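Local structure of 3-hydroxyacyl-CoA dehydrogenase (Brucella suis, 4O5O) at residues G86-C94 / M129-N140. The protein probably catalyses the NAD-dependent oxidation of 3-hydroxyacyl-CoA to 3-ketoacyl-CoA. Residues are numbered along the deposited sequence; the frame is centred on the assembly and turned at random.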
# COMPACT_ATOMS: atom_id res chain seq x y z
N GLY B 86 33.87 -8.64 -18.97
CA GLY B 86 33.73 -7.66 -20.04
C GLY B 86 32.49 -6.77 -19.96
O GLY B 86 32.39 -5.80 -20.70
N ARG B 87 31.55 -7.07 -19.05
CA ARG B 87 30.25 -6.39 -19.02
C ARG B 87 29.55 -6.78 -17.74
O ARG B 87 29.94 -7.72 -17.06
CB ARG B 87 29.40 -6.81 -20.24
CG ARG B 87 29.10 -8.30 -20.25
CD ARG B 87 28.37 -8.80 -21.46
NE ARG B 87 27.05 -8.20 -21.57
CZ ARG B 87 26.67 -7.32 -22.49
NH1 ARG B 87 27.53 -6.91 -23.42
NH2 ARG B 87 25.43 -6.83 -22.45
N ILE B 88 28.50 -6.03 -17.44
CA ILE B 88 27.55 -6.33 -16.38
C ILE B 88 26.13 -6.19 -16.94
O ILE B 88 25.78 -5.16 -17.53
CB ILE B 88 27.67 -5.35 -15.19
CG1 ILE B 88 29.04 -5.50 -14.53
CG2 ILE B 88 26.56 -5.58 -14.16
CD1 ILE B 88 29.43 -4.35 -13.61
N ASP B 89 25.33 -7.21 -16.72
CA ASP B 89 23.96 -7.28 -17.20
C ASP B 89 22.92 -7.19 -16.09
O ASP B 89 21.86 -6.61 -16.30
CB ASP B 89 23.73 -8.58 -17.97
CG ASP B 89 24.53 -8.64 -19.25
OD1 ASP B 89 24.14 -8.00 -20.25
OD2 ASP B 89 25.56 -9.33 -19.27
N VAL B 90 23.21 -7.82 -14.95
CA VAL B 90 22.23 -7.90 -13.87
C VAL B 90 22.95 -7.61 -12.56
O VAL B 90 24.04 -8.14 -12.32
CB VAL B 90 21.57 -9.29 -13.77
CG1 VAL B 90 20.57 -9.31 -12.62
CG2 VAL B 90 20.89 -9.68 -15.08
N LEU B 91 22.35 -6.76 -11.73
CA LEU B 91 22.80 -6.60 -10.33
C LEU B 91 21.70 -7.13 -9.43
O LEU B 91 20.53 -6.76 -9.60
CB LEU B 91 23.02 -5.11 -10.00
CG LEU B 91 23.25 -4.82 -8.51
CD1 LEU B 91 24.54 -5.42 -7.96
CD2 LEU B 91 23.24 -3.33 -8.24
N VAL B 92 22.07 -7.95 -8.46
CA VAL B 92 21.14 -8.38 -7.43
C VAL B 92 21.76 -8.01 -6.09
O VAL B 92 22.79 -8.55 -5.69
CB VAL B 92 20.84 -9.89 -7.49
CG1 VAL B 92 19.66 -10.20 -6.59
CG2 VAL B 92 20.60 -10.34 -8.95
N ASN B 93 21.09 -7.09 -5.40
CA ASN B 93 21.50 -6.63 -4.09
C ASN B 93 20.83 -7.53 -3.04
O ASN B 93 19.64 -7.40 -2.83
CB ASN B 93 21.07 -5.17 -3.86
CG ASN B 93 21.98 -4.16 -4.51
OD1 ASN B 93 23.17 -4.10 -4.22
ND2 ASN B 93 21.40 -3.25 -5.28
N CYS B 94 21.59 -8.43 -2.42
CA CYS B 94 21.11 -9.30 -1.34
C CYS B 94 21.77 -9.01 -0.00
O CYS B 94 21.24 -9.47 1.02
CB CYS B 94 21.33 -10.77 -1.72
SG CYS B 94 20.48 -11.28 -3.20
N MET B 129 25.71 0.28 -4.79
CA MET B 129 25.93 -0.68 -5.85
C MET B 129 25.01 -0.41 -7.05
O MET B 129 25.43 -0.60 -8.19
CB MET B 129 25.75 -2.12 -5.32
CG MET B 129 26.81 -2.51 -4.29
SD MET B 129 28.50 -2.24 -4.78
CE MET B 129 28.56 -3.03 -6.38
N LEU B 130 23.76 0.03 -6.82
CA LEU B 130 22.89 0.28 -7.96
C LEU B 130 23.36 1.45 -8.83
O LEU B 130 23.31 1.35 -10.05
CB LEU B 130 21.44 0.42 -7.51
CG LEU B 130 20.82 1.71 -7.08
CD1 LEU B 130 20.54 2.66 -8.26
CD2 LEU B 130 19.53 1.36 -6.38
N ARG B 131 23.90 2.50 -8.22
CA ARG B 131 24.32 3.66 -9.00
C ARG B 131 25.51 3.28 -9.89
O ARG B 131 25.60 3.66 -11.08
CB ARG B 131 24.61 4.87 -8.11
CG ARG B 131 25.92 4.82 -7.35
CD ARG B 131 26.09 5.85 -6.24
NE ARG B 131 27.39 5.58 -5.64
CZ ARG B 131 28.55 6.12 -5.97
NH1 ARG B 131 28.60 7.18 -6.76
NH2 ARG B 131 29.65 5.61 -5.44
N LEU B 132 26.42 2.50 -9.33
CA LEU B 132 27.62 2.11 -10.06
C LEU B 132 27.32 1.02 -11.13
O LEU B 132 27.87 1.05 -12.25
CB LEU B 132 28.71 1.63 -9.08
CG LEU B 132 29.17 2.69 -8.09
CD1 LEU B 132 30.09 2.05 -7.07
CD2 LEU B 132 29.85 3.87 -8.80
N ALA B 133 26.46 0.06 -10.80
CA ALA B 133 26.07 -0.92 -11.78
C ALA B 133 25.30 -0.27 -12.91
O ALA B 133 25.49 -0.64 -14.08
CB ALA B 133 25.25 -2.02 -11.18
N ALA B 134 24.42 0.66 -12.58
CA ALA B 134 23.64 1.34 -13.62
C ALA B 134 24.54 2.09 -14.60
O ALA B 134 24.33 2.07 -15.81
CB ALA B 134 22.64 2.32 -13.01
N GLU B 135 25.57 2.75 -14.06
CA GLU B 135 26.54 3.45 -14.88
C GLU B 135 27.21 2.52 -15.89
O GLU B 135 27.39 2.86 -17.06
CB GLU B 135 27.57 4.09 -13.95
CG GLU B 135 28.58 4.96 -14.71
CD GLU B 135 29.61 5.60 -13.81
OE1 GLU B 135 30.04 4.97 -12.82
OE2 GLU B 135 29.98 6.77 -14.08
N ALA B 136 27.58 1.33 -15.42
CA ALA B 136 28.19 0.33 -16.31
C ALA B 136 27.16 -0.21 -17.35
O ALA B 136 27.45 -0.29 -18.55
CB ALA B 136 28.77 -0.79 -15.45
N MET B 137 25.96 -0.56 -16.89
CA MET B 137 24.93 -1.12 -17.76
C MET B 137 24.55 -0.15 -18.88
O MET B 137 24.23 -0.58 -19.99
CB MET B 137 23.67 -1.44 -16.94
CG MET B 137 23.82 -2.64 -16.04
SD MET B 137 22.41 -2.67 -14.90
CE MET B 137 22.77 -4.11 -13.93
N ALA B 138 24.58 1.14 -18.57
CA ALA B 138 24.16 2.16 -19.52
C ALA B 138 25.04 2.13 -20.78
O ALA B 138 24.62 2.66 -21.80
CB ALA B 138 24.16 3.55 -18.89
N LYS B 139 26.25 1.56 -20.69
CA LYS B 139 27.17 1.42 -21.82
C LYS B 139 26.89 0.23 -22.71
O LYS B 139 27.41 0.13 -23.81
CB LYS B 139 28.60 1.32 -21.30
CG LYS B 139 29.03 2.52 -20.48
CD LYS B 139 30.44 2.34 -19.96
CE LYS B 139 30.86 3.48 -19.05
NZ LYS B 139 32.24 3.25 -18.55
N ASN B 140 26.09 -0.71 -22.21
CA ASN B 140 25.79 -1.93 -22.96
C ASN B 140 25.02 -1.62 -24.24
O ASN B 140 24.21 -0.70 -24.28
CB ASN B 140 24.93 -2.90 -22.13
CG ASN B 140 25.68 -3.51 -20.98
OD1 ASN B 140 26.91 -3.61 -20.99
ND2 ASN B 140 24.95 -3.96 -19.98
O HOH W 1 28.56 -3.53 -18.92
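In this Rossmann-type alpha/beta sandwich, residues 129-137, the last part of helix 112-137, run antiparallel to the central strand 90-93, with a closest axis approach of 9.2 Å. Leu91 carries the strand's side of the contact: its CG stands anti to the backbone N (chi1 170°), and CD2 reaches the helix between Met129, Leu130 and Ala133, 3.8 Å from Ala133 CB. Ile88 CD1 rests on Ala136 CB. Met137, extended beyond CG, carries its CE along the backbone of Asp89 to Leu91, 3.5 Å from Leu91 N. A type I turn from Met137 to Asn140 brings Asn140 to the strand's approach, where ND2 donates to Ile88 O (2.9 Å, 166°) in the plane of its own amide; ND2 also bonds Arg148 O. A water bridges Asn140 OD1 and Ile88 N. Asn140 OD1 sits over one face of the Arg87 guanidinium, offset toward its rim, the two planes 19° apart, while Arg87 grips Asp89 side-on through NE and NH2, Asp89 also pairing with Arg14. Asn93 OD1 touches Met129 CB, its ND2 bonded to Asn153. Such helix-on-strand packing is characteristic of the parallel-sheet core of short-chain dehydrogenases.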